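Local coordinates for COPII coat assembly protein SEC16 (Saccharomyces cerevisiae, PDB 3MZK) that helps initiate assembly of the COPII coat that forms cargo-carrying transport vesicles at the endoplasmic reticulum, and also takes part in autophagy, at residues Q104-K109 against E340-Y345. Sequence-based numbering, arbitrary orientation.
Sequences QLLEMK and EYIFSY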
ATOM      1  N   GLN B 104      12.070  33.339  -0.508  1.00 62.34           N
ATOM      2  CA  GLN B 104      12.764  32.539   0.489  1.00 69.25           C
ATOM      3  C   GLN B 104      12.451  31.053   0.367  1.00 75.46           C
ATOM      4  O   GLN B 104      13.293  30.204   0.678  1.00 80.54           O
ATOM      5  CB  GLN B 104      12.435  33.052   1.891  1.00 69.77           C
ATOM      6  CG  GLN B 104      13.029  34.422   2.175  1.00 70.58           C
ATOM      7  CD  GLN B 104      12.412  35.097   3.381  1.00 72.33           C
ATOM      8  OE1 GLN B 104      11.227  34.929   3.668  1.00 87.80           O
ATOM      9  NE2 GLN B 104      13.218  35.870   4.094  1.00 69.79           N
ATOM     10  N   LEU B 105      11.241  30.739  -0.080  1.00 65.09           N
ATOM     11  CA  LEU B 105      10.848  29.353  -0.282  1.00 58.29           C
ATOM     12  C   LEU B 105      11.700  28.715  -1.371  1.00 59.97           C
ATOM     13  O   LEU B 105      12.246  27.624  -1.187  1.00 43.97           O
ATOM     14  CB  LEU B 105       9.373  29.269  -0.654  1.00 57.76           C
ATOM     15  CG  LEU B 105       8.875  27.875  -1.031  1.00 59.90           C
ATOM     16  CD1 LEU B 105       9.148  26.900   0.095  1.00 51.52           C
ATOM     17  CD2 LEU B 105       7.389  27.907  -1.374  1.00 54.42           C
ATOM     18  N   LEU B 106      11.816  29.406  -2.501  1.00 57.71           N
ATOM     19  CA  LEU B 106      12.638  28.931  -3.608  1.00 58.11           C
ATOM     20  C   LEU B 106      14.111  28.815  -3.216  1.00 67.27           C
ATOM     21  O   LEU B 106      14.815  27.913  -3.673  1.00 68.99           O
ATOM     22  CB  LEU B 106      12.473  29.838  -4.827  1.00 56.68           C
ATOM     23  CG  LEU B 106      11.161  29.659  -5.598  1.00 58.95           C
ATOM     24  CD1 LEU B 106      10.998  30.745  -6.643  1.00 68.30           C
ATOM     25  CD2 LEU B 106      11.104  28.282  -6.246  1.00 58.07           C
ATOM     26  N   GLU B 107      14.571  29.726  -2.365  1.00 71.12           N
ATOM     27  CA  GLU B 107      15.948  29.679  -1.888  1.00 72.92           C
ATOM     28  C   GLU B 107      16.202  28.401  -1.088  1.00 67.81           C
ATOM     29  O   GLU B 107      17.193  27.712  -1.310  1.00 64.57           O
ATOM     30  CB  GLU B 107      16.278  30.911  -1.047  1.00 70.69           C
ATOM     31  CG  GLU B 107      17.755  31.056  -0.741  1.00 81.91           C
ATOM     32  CD  GLU B 107      18.046  32.198   0.213  1.00 86.97           C
ATOM     33  OE1 GLU B 107      17.151  32.552   1.010  1.00 81.94           O
ATOM     34  OE2 GLU B 107      19.172  32.741   0.161  1.00 84.81           O
ATOM     35  N   MET B 108      15.299  28.085  -0.163  1.00 62.93           N
ATOM     36  CA  MET B 108      15.403  26.847   0.610  1.00 70.08           C
ATOM     37  C   MET B 108      15.511  25.631  -0.298  1.00 77.42           C
ATOM     38  O   MET B 108      16.449  24.841  -0.185  1.00 84.21           O
ATOM     39  CB  MET B 108      14.186  26.661   1.517  1.00 66.10           C
ATOM     40  CG  MET B 108      14.084  27.625   2.672  1.00 66.82           C
ATOM     41  SD  MET B 108      12.691  27.181   3.721  1.00 71.73           S
ATOM     42  CE  MET B 108      13.064  25.462   4.033  1.00117.61           C
ATOM     43  N   LYS B 109      14.535  25.480  -1.188  1.00 68.64           N
ATOM     44  CA  LYS B 109      14.463  24.306  -2.042  1.00 71.26           C
ATOM     45  C   LYS B 109      15.699  24.214  -2.922  1.00 71.46           C
ATOM     46  O   LYS B 109      16.084  23.137  -3.371  1.00 72.70           O
ATOM     47  CB  LYS B 109      13.191  24.347  -2.887  1.00 70.13           C
ATOM     48  CG  LYS B 109      11.914  24.413  -2.059  1.00 57.25           C
ATOM     49  CD  LYS B 109      10.674  24.504  -2.941  1.00 58.51           C
ATOM     50  CE  LYS B 109      10.066  23.139  -3.221  1.00 64.28           C
ATOM     51  NZ  LYS B 109      10.958  22.257  -4.019  1.00 74.00           N
ATOM     52  N   GLU B 340      12.369  25.758 -12.176  1.00 53.49           N
ATOM     53  CA  GLU B 340      12.714  24.742 -13.165  1.00 60.36           C
ATOM     54  C   GLU B 340      14.054  24.101 -12.834  1.00 72.51           C
ATOM     55  O   GLU B 340      14.201  22.877 -12.883  1.00 78.60           O
ATOM     56  CB  GLU B 340      12.764  25.345 -14.565  1.00 58.44           C
ATOM     57  CG  GLU B 340      13.063  24.339 -15.659  1.00 49.26           C
ATOM     58  CD  GLU B 340      13.258  24.998 -17.010  1.00 70.90           C
ATOM     59  OE1 GLU B 340      14.008  25.994 -17.077  1.00 73.15           O
ATOM     60  OE2 GLU B 340      12.659  24.527 -18.001  1.00 75.79           O
ATOM     61  N   TYR B 341      15.033  24.935 -12.499  1.00 65.16           N
ATOM     62  CA  TYR B 341      16.353  24.446 -12.132  1.00 59.90           C
ATOM     63  C   TYR B 341      16.258  23.437 -10.993  1.00 66.46           C
ATOM     64  O   TYR B 341      16.948  22.423 -10.999  1.00 60.83           O
ATOM     65  CB  TYR B 341      17.268  25.605 -11.742  1.00 55.50           C
ATOM     66  CG  TYR B 341      18.687  25.190 -11.429  1.00 60.54           C
ATOM     67  CD1 TYR B 341      19.535  24.746 -12.435  1.00 65.93           C
ATOM     68  CD2 TYR B 341      19.181  25.246 -10.128  1.00 51.07           C
ATOM     69  CE1 TYR B 341      20.834  24.364 -12.157  1.00 63.72           C
ATOM     70  CE2 TYR B 341      20.482  24.869  -9.840  1.00 53.62           C
ATOM     71  CZ  TYR B 341      21.303  24.430 -10.860  1.00 65.71           C
ATOM     72  OH  TYR B 341      22.596  24.052 -10.586  1.00 73.41           O
ATOM     73  N   ILE B 342      15.398  23.720 -10.021  1.00 68.74           N
ATOM     74  CA  ILE B 342      15.227  22.837  -8.870  1.00 63.31           C
ATOM     75  C   ILE B 342      14.746  21.446  -9.297  1.00 66.88           C
ATOM     76  O   ILE B 342      15.241  20.428  -8.807  1.00 62.94           O
ATOM     77  CB  ILE B 342      14.261  23.451  -7.837  1.00 59.26           C
ATOM     78  CG1 ILE B 342      14.897  24.683  -7.191  1.00 57.91           C
ATOM     79  CG2 ILE B 342      13.895  22.438  -6.776  1.00 48.44           C
ATOM     80  CD1 ILE B 342      13.939  25.486  -6.351  1.00 63.38           C
ATOM     81  N   PHE B 343      13.789  21.407 -10.220  1.00 66.27           N
ATOM     82  CA  PHE B 343      13.316  20.146 -10.779  1.00 61.82           C
ATOM     83  C   PHE B 343      14.423  19.438 -11.543  1.00 68.21           C
ATOM     84  O   PHE B 343      14.377  18.226 -11.731  1.00 75.61           O
ATOM     85  CB  PHE B 343      12.152  20.385 -11.743  1.00 60.47           C
ATOM     86  CG  PHE B 343      10.809  20.446 -11.082  1.00 58.22           C
ATOM     87  CD1 PHE B 343       9.785  19.608 -11.499  1.00 53.29           C
ATOM     88  CD2 PHE B 343      10.564  21.340 -10.052  1.00 56.36           C
ATOM     89  CE1 PHE B 343       8.537  19.657 -10.898  1.00 37.89           C
ATOM     90  CE2 PHE B 343       9.323  21.398  -9.450  1.00 66.73           C
ATOM     91  CZ  PHE B 343       8.305  20.553  -9.876  1.00 56.68           C
ATOM     92  N   SER B 344      15.411  20.199 -12.001  1.00 70.45           N
ATOM     93  CA  SER B 344      16.419  19.656 -12.906  1.00 74.85           C
ATOM     94  C   SER B 344      17.358  18.688 -12.204  1.00 76.34           C
ATOM     95  O   SER B 344      17.968  17.833 -12.842  1.00 83.88           O
ATOM     96  CB  SER B 344      17.215  20.776 -13.586  1.00 71.51           C
ATOM     97  OG  SER B 344      18.206  21.299 -12.722  1.00 83.13           O
ATOM     98  N   TYR B 345      17.482  18.825 -10.891  1.00 84.74           N
ATOM     99  CA  TYR B 345      18.335  17.911 -10.149  1.00102.00           C
ATOM    100  C   TYR B 345      17.719  16.515 -10.085  1.00 97.53           C
ATOM    101  O   TYR B 345      18.419  15.526  -9.871  1.00100.94           O
ATOM    102  CB  TYR B 345      18.707  18.475  -8.776  1.00114.82           C
ATOM    103  CG  TYR B 345      19.910  19.390  -8.855  1.00130.09           C
ATOM    104  CD1 TYR B 345      21.133  18.910  -9.312  1.00144.02           C
ATOM    105  CD2 TYR B 345      19.825  20.730  -8.494  1.00124.16           C
ATOM    106  CE1 TYR B 345      22.240  19.731  -9.401  1.00149.25           C
ATOM    107  CE2 TYR B 345      20.932  21.562  -8.577  1.00132.78           C
ATOM    108  CZ  TYR B 345      22.137  21.055  -9.033  1.00145.95           C
ATOM    109  OH  TYR B 345      23.246  21.865  -9.123  1.00149.44           O
TER
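Where Ile342 meets Leu106 and Lys109 no flat group takes part; no ring of 340-345 touches 104-109, and the aromatic groups find their partners elsewhere. Phe343 packs edge-to-face with Tyr339 and with Phe352 and meets Phe349 with the planes at about 60°, while Tyr341 and the poorly ordered Tyr345 share a weak hydroxyl-hydroxyl hydrogen bond. Across the contact, Ile342 is the one side chain that 340-345 sends against 104-109. With CG1 anti to its own carbonyl carbon (chi1 -68°) and the chain extended beyond it, its CD1 methyl reaches 104-109, touching Lys109 CB at 3.7 Å and the backbone O of Leu106, also at 3.7 Å. Leu106 brings up one branch, CD2, 4.0 Å from Ile342 CD1. The second branch of Ile342, CG2, lies 4.0 Å from Lys109 NZ and 4.1 Å from Lys109 O. Lys109 crosses Ile342 at about a right angle; beyond CB its chain bends at chi3 (94°) and chi4, and the ammonium passes CG2 to hydrogen-bond Asn305 OD1. No hydrogen bond links the two segments; they meet through van der Waals contacts over a small interface, 160 Å² summed over both sides. Glu340 turns elsewhere, its OE1 in a salt bridge with Lys359 NZ and its OE2 accepting a hydrogen bond from Phe352 N. In the helical central domain of Sec16, of the ACE1 (ancestral coatomer element) type, the contact joins helices 101-111 and 330-344, far apart in sequence. Leu105 and Lys109 also pack on helix 294-303, Glu107 touches helix 77-94, and Met108 rests against helix 116-123.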